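PDB 4LGV: glucose-6-phosphate 1-dehydrogenase from Mycobacterium avium, which probably catalyses the NADP+-dependent oxidation of glucose 6-phosphate to 6-phosphogluconolactone, the entry step of the oxidative pentose phosphate pathway. Local coordinates for residues R129-L134 and Y421-G426; P143-L148 and A177-V182; N254-V259 and I335-G340. All blocks are in the same frame, centred on the assembly; numbering follows the deposited sequence.

Contact 1: residues R129-L134 and Y421-G426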
loop_
_atom_site.group_PDB
_atom_site.type_symbol
_atom_site.label_atom_id
_atom_site.label_comp_id
_atom_site.label_asym_id
_atom_site.label_seq_id
_atom_site.Cartn_x
_atom_site.Cartn_y
_atom_site.Cartn_z
ATOM N N ARG A 129 7.962 45.138 -25.458
ATOM C CA ARG A 129 7.283 44.154 -24.624
ATOM C C ARG A 129 7.466 44.598 -23.162
ATOM O O ARG A 129 8.343 44.129 -22.421
ATOM C CB ARG A 129 7.759 42.715 -24.948
ATOM N N PRO A 130 6.652 45.552 -22.732
ATOM C CA PRO A 130 6.890 46.087 -21.393
ATOM C C PRO A 130 6.400 45.226 -20.246
ATOM O O PRO A 130 5.303 44.630 -20.320
ATOM C CB PRO A 130 6.127 47.430 -21.403
ATOM C CG PRO A 130 5.100 47.290 -22.465
ATOM C CD PRO A 130 5.539 46.212 -23.408
ATOM N N LEU A 131 7.187 45.209 -19.170
ATOM C CA LEU A 131 6.695 44.830 -17.840
ATOM C C LEU A 131 6.361 46.091 -17.088
ATOM O O LEU A 131 7.247 46.883 -16.827
ATOM C CB LEU A 131 7.740 44.039 -17.042
ATOM C CG LEU A 131 7.347 43.759 -15.598
ATOM C CD1 LEU A 131 6.057 42.932 -15.532
ATOM C CD2 LEU A 131 8.408 42.982 -14.823
ATOM N N TYR A 132 5.115 46.261 -16.674
ATOM C CA TYR A 132 4.714 47.378 -15.805
ATOM C C TYR A 132 4.655 46.904 -14.381
ATOM O O TYR A 132 3.897 46.007 -14.068
ATOM C CB TYR A 132 3.322 47.895 -16.171
ATOM C CG TYR A 132 3.214 48.405 -17.598
ATOM C CD1 TYR A 132 3.681 49.659 -17.927
ATOM C CD2 TYR A 132 2.659 47.631 -18.593
ATOM C CE1 TYR A 132 3.625 50.139 -19.222
ATOM C CE2 TYR A 132 2.554 48.104 -19.895
ATOM C CZ TYR A 132 3.057 49.353 -20.206
ATOM O OH TYR A 132 2.972 49.825 -21.488
ATOM N N TYR A 133 5.484 47.471 -13.523
ATOM C CA TYR A 133 5.569 47.062 -12.122
ATOM C C TYR A 133 4.984 48.145 -11.243
ATOM O O TYR A 133 5.491 49.269 -11.202
ATOM C CB TYR A 133 7.041 46.787 -11.760
ATOM C CG TYR A 133 7.267 46.476 -10.318
ATOM C CD1 TYR A 133 6.420 45.618 -9.635
ATOM C CD2 TYR A 133 8.331 47.008 -9.630
ATOM C CE1 TYR A 133 6.615 45.315 -8.307
ATOM C CE2 TYR A 133 8.535 46.711 -8.304
ATOM C CZ TYR A 133 7.680 45.846 -7.652
ATOM O OH TYR A 133 7.850 45.536 -6.313
ATOM N N LEU A 134 3.886 47.824 -10.567
ATOM C CA LEU A 134 3.139 48.829 -9.832
ATOM C C LEU A 134 3.408 48.749 -8.346
ATOM O O LEU A 134 2.784 47.964 -7.662
ATOM C CB LEU A 134 1.638 48.697 -10.103
ATOM C CG LEU A 134 1.222 48.501 -11.567
ATOM C CD1 LEU A 134 -0.297 48.584 -11.685
ATOM C CD2 LEU A 134 1.841 49.479 -12.526
ATOM N N TYR A 421 13.126 39.480 -11.134
ATOM C CA TYR A 421 13.765 38.857 -12.292
ATOM C C TYR A 421 12.790 37.881 -12.953
ATOM O O TYR A 421 12.646 37.863 -14.184
ATOM C CB TYR A 421 15.052 38.167 -11.862
ATOM C CG TYR A 421 15.828 37.494 -12.975
ATOM C CD1 TYR A 421 16.721 38.200 -13.768
ATOM C CD2 TYR A 421 15.676 36.127 -13.222
ATOM C CE1 TYR A 421 17.457 37.585 -14.774
ATOM C CE2 TYR A 421 16.402 35.498 -14.226
ATOM C CZ TYR A 421 17.301 36.238 -14.989
ATOM O OH TYR A 421 17.998 35.607 -16.006
ATOM N N ALA A 422 12.112 37.071 -12.145
ATOM C CA ALA A 422 11.177 36.099 -12.700
ATOM C C ALA A 422 10.044 36.828 -13.451
ATOM O O ALA A 422 9.601 36.391 -14.517
ATOM C CB ALA A 422 10.616 35.224 -11.604
ATOM N N ALA A 423 9.554 37.921 -12.875
ATOM C CA ALA A 423 8.466 38.651 -13.490
ATOM C C ALA A 423 8.914 39.137 -14.843
ATOM O O ALA A 423 8.184 39.009 -15.800
ATOM C CB ALA A 423 8.029 39.824 -12.623
ATOM N N PHE A 424 10.113 39.706 -14.899
ATOM C CA PHE A 424 10.623 40.280 -16.118
ATOM C C PHE A 424 10.741 39.209 -17.189
ATOM O O PHE A 424 10.463 39.474 -18.361
ATOM C CB PHE A 424 12.000 40.974 -15.880
ATOM C CG PHE A 424 12.461 41.794 -17.045
ATOM C CD1 PHE A 424 11.956 43.065 -17.251
ATOM C CD2 PHE A 424 13.356 41.275 -17.994
ATOM C CE1 PHE A 424 12.361 43.827 -18.347
ATOM C CE2 PHE A 424 13.749 42.025 -19.103
ATOM C CZ PHE A 424 13.247 43.300 -19.277
ATOM N N ASN A 425 11.145 38.002 -16.790
ATOM C CA ASN A 425 11.312 36.882 -17.724
ATOM C C ASN A 425 10.073 36.054 -17.938
ATOM O O ASN A 425 10.113 35.075 -18.652
ATOM C CB ASN A 425 12.469 35.964 -17.293
ATOM C CG ASN A 425 13.756 36.707 -17.171
ATOM O OD1 ASN A 425 14.389 36.679 -16.125
ATOM N ND2 ASN A 425 14.125 37.433 -18.213
ATOM N N GLY A 426 8.944 36.483 -17.394
ATOM C CA GLY A 426 7.658 35.779 -17.606
ATOM C C GLY A 426 7.548 34.393 -16.964
ATOM O O GLY A 426 6.764 33.571 -17.389
#

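Contact 2: residues P143-L148 and A177-V182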
loop_
_atom_site.group_PDB
_atom_site.type_symbol
_atom_site.label_atom_id
_atom_site.label_comp_id
_atom_site.label_asym_id
_atom_site.label_seq_id
_atom_site.Cartn_x
_atom_site.Cartn_y
_atom_site.Cartn_z
ATOM N N PRO A 143 -7.033 52.004 -11.928
ATOM C CA PRO A 143 -6.941 53.215 -12.746
ATOM C C PRO A 143 -5.723 53.248 -13.668
ATOM O O PRO A 143 -5.844 53.696 -14.800
ATOM C CB PRO A 143 -6.874 54.339 -11.703
ATOM C CG PRO A 143 -7.655 53.819 -10.545
ATOM C CD PRO A 143 -7.359 52.328 -10.518
ATOM N N ILE A 144 -4.566 52.784 -13.187
ATOM C CA ILE A 144 -3.361 52.750 -14.003
ATOM C C ILE A 144 -3.531 51.791 -15.188
ATOM O O ILE A 144 -3.221 52.109 -16.338
ATOM C CB ILE A 144 -2.146 52.312 -13.155
ATOM C CG1 ILE A 144 -1.774 53.410 -12.174
ATOM C CG2 ILE A 144 -0.954 52.006 -14.058
ATOM C CD1 ILE A 144 -0.820 52.991 -11.084
ATOM N N VAL A 145 -4.000 50.593 -14.897
ATOM C CA VAL A 145 -4.152 49.553 -15.927
ATOM C C VAL A 145 -5.226 49.958 -16.956
ATOM O O VAL A 145 -5.074 49.769 -18.169
ATOM C CB VAL A 145 -4.506 48.221 -15.260
ATOM C CG1 VAL A 145 -5.021 47.227 -16.280
ATOM C CG2 VAL A 145 -3.284 47.635 -14.579
ATOM N N GLU A 146 -6.297 50.551 -16.470
ATOM C CA GLU A 146 -7.351 51.082 -17.364
ATOM C C GLU A 146 -6.807 52.193 -18.243
ATOM O O GLU A 146 -7.145 52.275 -19.408
ATOM C CB GLU A 146 -8.547 51.555 -16.554
ATOM C CG GLU A 146 -9.404 50.369 -16.119
ATOM C CD GLU A 146 -10.329 50.650 -14.946
ATOM O OE1 GLU A 146 -10.347 51.780 -14.428
ATOM O OE2 GLU A 146 -11.019 49.695 -14.525
ATOM N N ASN A 147 -5.930 53.024 -17.696
ATOM C CA ASN A 147 -5.282 54.069 -18.483
ATOM C C ASN A 147 -4.259 53.538 -19.464
ATOM O O ASN A 147 -4.116 54.070 -20.572
ATOM C CB ASN A 147 -4.628 55.112 -17.573
ATOM C CG ASN A 147 -5.569 56.281 -17.252
ATOM O OD1 ASN A 147 -5.870 57.093 -18.119
ATOM N ND2 ASN A 147 -6.113 56.296 -16.045
ATOM N N LEU A 148 -3.551 52.478 -19.077
ATOM C CA LEU A 148 -2.626 51.835 -20.010
ATOM C C LEU A 148 -3.409 51.257 -21.189
ATOM O O LEU A 148 -3.002 51.430 -22.352
ATOM C CB LEU A 148 -1.814 50.750 -19.341
ATOM C CG LEU A 148 -0.819 51.293 -18.333
ATOM C CD1 LEU A 148 -0.286 50.159 -17.480
ATOM C CD2 LEU A 148 0.315 51.989 -19.041
ATOM N N ALA A 177 -11.719 41.619 -11.293
ATOM C CA ALA A 177 -12.661 41.820 -12.411
ATOM C C ALA A 177 -12.230 43.025 -13.224
ATOM O O ALA A 177 -12.272 42.985 -14.446
ATOM C CB ALA A 177 -14.113 42.012 -11.912
ATOM N N ARG A 178 -11.782 44.079 -12.544
ATOM C CA ARG A 178 -11.331 45.271 -13.252
ATOM C C ARG A 178 -10.046 45.029 -14.072
ATOM O O ARG A 178 -9.947 45.472 -15.209
ATOM C CB ARG A 178 -11.161 46.405 -12.273
ATOM C CG ARG A 178 -12.494 46.858 -11.677
ATOM C CD ARG A 178 -12.312 48.110 -10.840
ATOM N NE ARG A 178 -12.017 49.266 -11.680
ATOM C CZ ARG A 178 -11.786 50.496 -11.220
ATOM N NH1 ARG A 178 -11.800 50.763 -9.911
ATOM N NH2 ARG A 178 -11.514 51.471 -12.077
ATOM N N LEU A 179 -9.116 44.258 -13.531
ATOM C CA LEU A 179 -7.901 43.893 -14.272
ATOM C C LEU A 179 -8.195 42.960 -15.462
ATOM O O LEU A 179 -7.659 43.150 -16.556
ATOM C CB LEU A 179 -6.865 43.241 -13.336
ATOM C CG LEU A 179 -6.428 44.055 -12.111
ATOM C CD1 LEU A 179 -5.362 43.333 -11.324
ATOM C CD2 LEU A 179 -5.936 45.419 -12.521
ATOM N N ARG A 180 -9.033 41.960 -15.232
ATOM C CA ARG A 180 -9.310 40.952 -16.263
ATOM C C ARG A 180 -10.172 41.514 -17.414
ATOM O O ARG A 180 -10.208 40.957 -18.497
ATOM C CB ARG A 180 -9.959 39.721 -15.644
ATOM C CG ARG A 180 -9.029 38.926 -14.747
ATOM C CD ARG A 180 -7.958 38.131 -15.528
ATOM N NE ARG A 180 -8.372 37.763 -16.911
ATOM C CZ ARG A 180 -9.103 36.711 -17.278
ATOM N NH1 ARG A 180 -9.529 35.820 -16.407
ATOM N NH2 ARG A 180 -9.410 36.558 -18.551
ATOM N N ALA A 181 -10.821 42.644 -17.190
ATOM C CA ALA A 181 -11.508 43.302 -18.277
ATOM C C ALA A 181 -10.521 43.713 -19.382
ATOM O O ALA A 181 -10.914 43.808 -20.520
ATOM C CB ALA A 181 -12.256 44.545 -17.767
ATOM N N VAL A 182 -9.264 44.011 -19.030
ATOM C CA VAL A 182 -8.281 44.434 -20.038
ATOM C C VAL A 182 -7.025 43.542 -20.147
ATOM O O VAL A 182 -6.236 43.709 -21.072
ATOM C CB VAL A 182 -7.862 45.898 -19.836
ATOM C CG1 VAL A 182 -9.027 46.865 -20.135
ATOM C CG2 VAL A 182 -7.350 46.148 -18.430
#

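Contact 3: residues N254-V259 and I335-G340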
loop_
_atom_site.group_PDB
_atom_site.type_symbol
_atom_site.label_atom_id
_atom_site.label_comp_id
_atom_site.label_asym_id
_atom_site.label_seq_id
_atom_site.Cartn_x
_atom_site.Cartn_y
_atom_site.Cartn_z
ATOM N N ASN A 254 -2.131 33.638 1.495
ATOM C CA ASN A 254 -1.360 33.376 0.273
ATOM C C ASN A 254 -0.143 32.493 0.593
ATOM O O ASN A 254 -0.100 31.343 0.199
ATOM C CB ASN A 254 -0.948 34.699 -0.395
ATOM C CG ASN A 254 -0.535 34.530 -1.830
ATOM O OD1 ASN A 254 -1.040 33.669 -2.516
ATOM N ND2 ASN A 254 0.400 35.345 -2.290
ATOM N N HIS A 255 0.821 33.023 1.339
ATOM C CA HIS A 255 2.109 32.331 1.553
ATOM C C HIS A 255 1.981 30.921 2.114
ATOM O O HIS A 255 2.410 29.946 1.471
ATOM C CB HIS A 255 3.000 33.186 2.461
ATOM C CG HIS A 255 4.369 32.627 2.710
ATOM N ND1 HIS A 255 5.155 32.113 1.710
ATOM C CD2 HIS A 255 5.114 32.542 3.846
ATOM C CE1 HIS A 255 6.309 31.700 2.217
ATOM N NE2 HIS A 255 6.320 31.970 3.507
ATOM N N LEU A 256 1.394 30.794 3.299
ATOM C CA LEU A 256 1.422 29.526 3.987
ATOM C C LEU A 256 0.493 28.515 3.345
ATOM O O LEU A 256 0.823 27.341 3.282
ATOM C CB LEU A 256 1.127 29.687 5.475
ATOM C CG LEU A 256 2.178 30.395 6.288
ATOM C CD1 LEU A 256 1.834 30.450 7.779
ATOM C CD2 LEU A 256 3.531 29.735 6.133
ATOM N N LEU A 257 -0.676 28.956 2.884
ATOM C CA LEU A 257 -1.555 28.039 2.143
ATOM C C LEU A 257 -0.925 27.592 0.832
ATOM O O LEU A 257 -1.089 26.452 0.414
ATOM C CB LEU A 257 -2.913 28.679 1.905
ATOM C CG LEU A 257 -3.807 28.737 3.158
ATOM C CD1 LEU A 257 -5.113 29.464 2.863
ATOM C CD2 LEU A 257 -4.112 27.335 3.638
ATOM N N GLN A 258 -0.146 28.445 0.208
ATOM C CA GLN A 258 0.581 28.029 -1.009
ATOM C C GLN A 258 1.653 26.979 -0.667
ATOM O O GLN A 258 1.879 26.073 -1.428
ATOM C CB GLN A 258 1.219 29.243 -1.703
ATOM C CG GLN A 258 0.201 30.121 -2.436
ATOM C CD GLN A 258 0.017 29.722 -3.879
ATOM O OE1 GLN A 258 0.978 29.328 -4.564
ATOM N NE2 GLN A 258 -1.214 29.831 -4.371
ATOM N N VAL A 259 2.314 27.160 0.474
ATOM C CA VAL A 259 3.315 26.203 0.958
ATOM C C VAL A 259 2.649 24.834 1.238
ATOM O O VAL A 259 3.141 23.807 0.792
ATOM C CB VAL A 259 4.015 26.677 2.229
ATOM C CG1 VAL A 259 4.727 25.543 2.936
ATOM C CG2 VAL A 259 5.055 27.721 1.883
ATOM N N ILE A 335 -4.356 19.307 10.056
ATOM C CA ILE A 335 -3.307 20.213 9.698
ATOM C C ILE A 335 -3.376 21.441 10.615
ATOM O O ILE A 335 -4.363 22.156 10.625
ATOM C CB ILE A 335 -3.470 20.610 8.223
ATOM C CG1 ILE A 335 -3.459 19.354 7.351
ATOM C CG2 ILE A 335 -2.389 21.586 7.814
ATOM C CD1 ILE A 335 -3.808 19.567 5.891
ATOM N N PHE A 336 -2.335 21.647 11.411
ATOM C CA PHE A 336 -2.267 22.770 12.309
ATOM C C PHE A 336 -1.245 23.768 11.779
ATOM O O PHE A 336 -0.157 23.404 11.332
ATOM C CB PHE A 336 -1.887 22.320 13.739
ATOM C CG PHE A 336 -2.941 21.470 14.413
ATOM C CD1 PHE A 336 -4.035 22.055 14.996
ATOM C CD2 PHE A 336 -2.824 20.124 14.452
ATOM C CE1 PHE A 336 -5.033 21.291 15.595
ATOM C CE2 PHE A 336 -3.782 19.342 15.062
ATOM C CZ PHE A 336 -4.892 19.926 15.650
ATOM N N LEU A 337 -1.595 25.035 11.900
ATOM C CA LEU A 337 -0.775 26.098 11.400
ATOM C C LEU A 337 -0.638 27.200 12.455
ATOM O O LEU A 337 -1.615 27.537 13.104
ATOM C CB LEU A 337 -1.428 26.619 10.167
ATOM C CG LEU A 337 -0.706 27.698 9.425
ATOM C CD1 LEU A 337 -1.126 27.597 7.961
ATOM C CD2 LEU A 337 -1.031 29.059 10.029
ATOM N N ARG A 338 0.589 27.703 12.640
ATOM C CA ARG A 338 0.837 28.825 13.513
ATOM C C ARG A 338 1.818 29.759 12.857
ATOM O O ARG A 338 2.797 29.334 12.216
ATOM C CB ARG A 338 1.338 28.399 14.877
ATOM C CG ARG A 338 2.682 27.731 14.880
ATOM C CD ARG A 338 3.100 27.327 16.287
ATOM N NE ARG A 338 4.312 26.505 16.229
ATOM C CZ ARG A 338 5.024 26.132 17.275
ATOM N NH1 ARG A 338 4.654 26.501 18.489
ATOM N NH2 ARG A 338 6.126 25.403 17.117
ATOM N N ALA A 339 1.499 31.043 12.945
ATOM C CA ALA A 339 2.338 32.097 12.376
ATOM C C ALA A 339 2.299 33.321 13.285
ATOM O O ALA A 339 1.250 33.680 13.799
ATOM C CB ALA A 339 1.853 32.450 11.004
ATOM N N GLY A 340 3.436 33.969 13.487
ATOM C CA GLY A 340 3.438 35.158 14.297
ATOM C C GLY A 340 4.700 35.967 14.404
ATOM O O GLY A 340 5.793 35.468 14.187
#

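Contact 1: residues R129-L134 and Y421-G426
Leu131 reaches from a strand to the last turn of a helix, where it meets Ala423 and Phe424. The strand, 130-134, lies between 32-36 and 158-162 in the parallel sheet of the Rossmann-type dinucleotide-binding domain, while helix 413-424 belongs to the C-terminal family region, nearly 300 residues further on. Going outward, Leu131 CB lies 4.3 Å from Phe424 CD1, beside the ring. With CG anti to the backbone N (chi1 173°), the fork is carried away from the strand and toward the helix. Leu131 CD1 turns aside, and the touching is left mainly to CD2. Leu131 CD2 stands 3.9 Å from Ala423 CB. Leu131 CD2 also lies 3.7 Å from Phe424 N and meets the ring obliquely. Beyond Phe424 the helix ends in a Schellman motif with Gly426 at the C-prime position, its N bonded to Ala423 O at 3.1 Å. Behind the leucine, Leu33 and Ala160 of the two adjacent strands pack on its side chain, and nearby Tyr133 OH hydrogen-bonds both Glu162 and Tyr416, a residue of the same helix. Between the two segments, then, the join is made chiefly by one methyl, against a methyl, a ring side chain and helix backbone, with van der Waals contact alone: shape and burial bring strand and helix together, and such a contact prescribes no strict orientation, leaving directional bonding to neighbours such as Tyr133.

Contact 2: residues P143-L148 and A177-V182
Glu146 and Arg178 form a salt bridge between two helices of successive beta-alpha-beta crossovers in the Rossmann-type domain: helix 141-150 leads to strand 158-162, and helix 169-180 leads to strand 188-191. The arginine grips the carboxylate side-on. Arg178 NH2 lies 2.6 Å from Glu146 OE1, which accepts on its syn lone pair, and Arg178 NE is 3.0 Å from Glu146 OE2; a weak third bond runs from NH2 to OE2. The grip is not flat, for the carboxylate and guanidinium planes stand 36° apart. An extended glutamate chain meets an arginine bent at chi3 (70°), and the two side chains cross at about a right angle. Nearer the sheet the chemistry turns apolar: Val145 CG2 packs 4.0 Å from Leu179 CD2, while Val145 CG1 and Val182 CG2 are modelled closer than normal van der Waals contact, a separation best treated as doubtful. The next shell backs these groups: Leu179 rests on Ile188 of the last strand of the sheet and Val145 on Leu183, while Tyr117 of helix 114-123 packs against helix 141-150 through Ile144 and Leu148. Further along helix 169-180, Arg180 is salt-bridged to Glu434 in the C-terminal region. Within helix 141-150, Pro143 O accepts from both nitrogens of Asn147, ND2 at 2.9 Å and the backbone N at 3.0 Å, from opposite faces of its carbonyl plane.

Contact 3: residues N254-V259 and I335-G340
Leu256 and Leu337 face each other between helix 246-264 and strand 335-340, and their conformations decide which methyls meet. In Leu256, CG lies anti to the carbonyl carbon (chi1 -69°) and CD1 continues the extended chain (chi2 -177°), which pushes that methyl out to the strand. Leu256 CD1 sits 3.8 Å from Ala339 CB and 3.9 Å from Leu337 CD2, touching two residues whose side chains rise from the same face of the strand. Leu337 answers with CG anti to its own backbone N (chi1 -177°), and the two leucines cross obliquely; Leu337 CD1 comes back to Leu256 CB at 4.0 Å. This is helix-on-sheet packing in the C-terminal domain of the glucose-6-phosphate dehydrogenase fold, where helix 246-264 lies against a large mixed sheet. Met229 of the adjacent strand 222-230 touches both Leu256 and Ala339, while Val251 and Val252, one turn earlier in the helix, pack on Ala339 and Leu337 respectively. The helix has a wider pi-type turn at 254-256. Its neighbouring polar side chains serve other partners, with His255 ND1 bonded to Gln198 and Asn254 to Asp192. Arg338 points from the opposite face of the strand, where its NE is hydrogen-bonded to Thr228 OG1.

Overall arrangement
Contacts 1 and 2 both involve the Rossmann-type domain and lie on opposite sides of strand 130-134. Leu131 faces helix 413-424, while Tyr132 and Leu134 pack on Leu148, Ile144 and Val145 of helix 141-150, so the two contacts touch. Contact 3 stands apart in the mixed sheet of the C-terminal domain, its nearest atoms about 13 Å from either. Chemistry follows place. Contacts 1 and 3, both buried between helix and sheet, are apolar and centred on leucine side chains; contact 2, joining two helices and partly open to solvent, adds a salt bridge at its outer side. Contact 1 alone links the two family regions, and its chain loop encloses the other two.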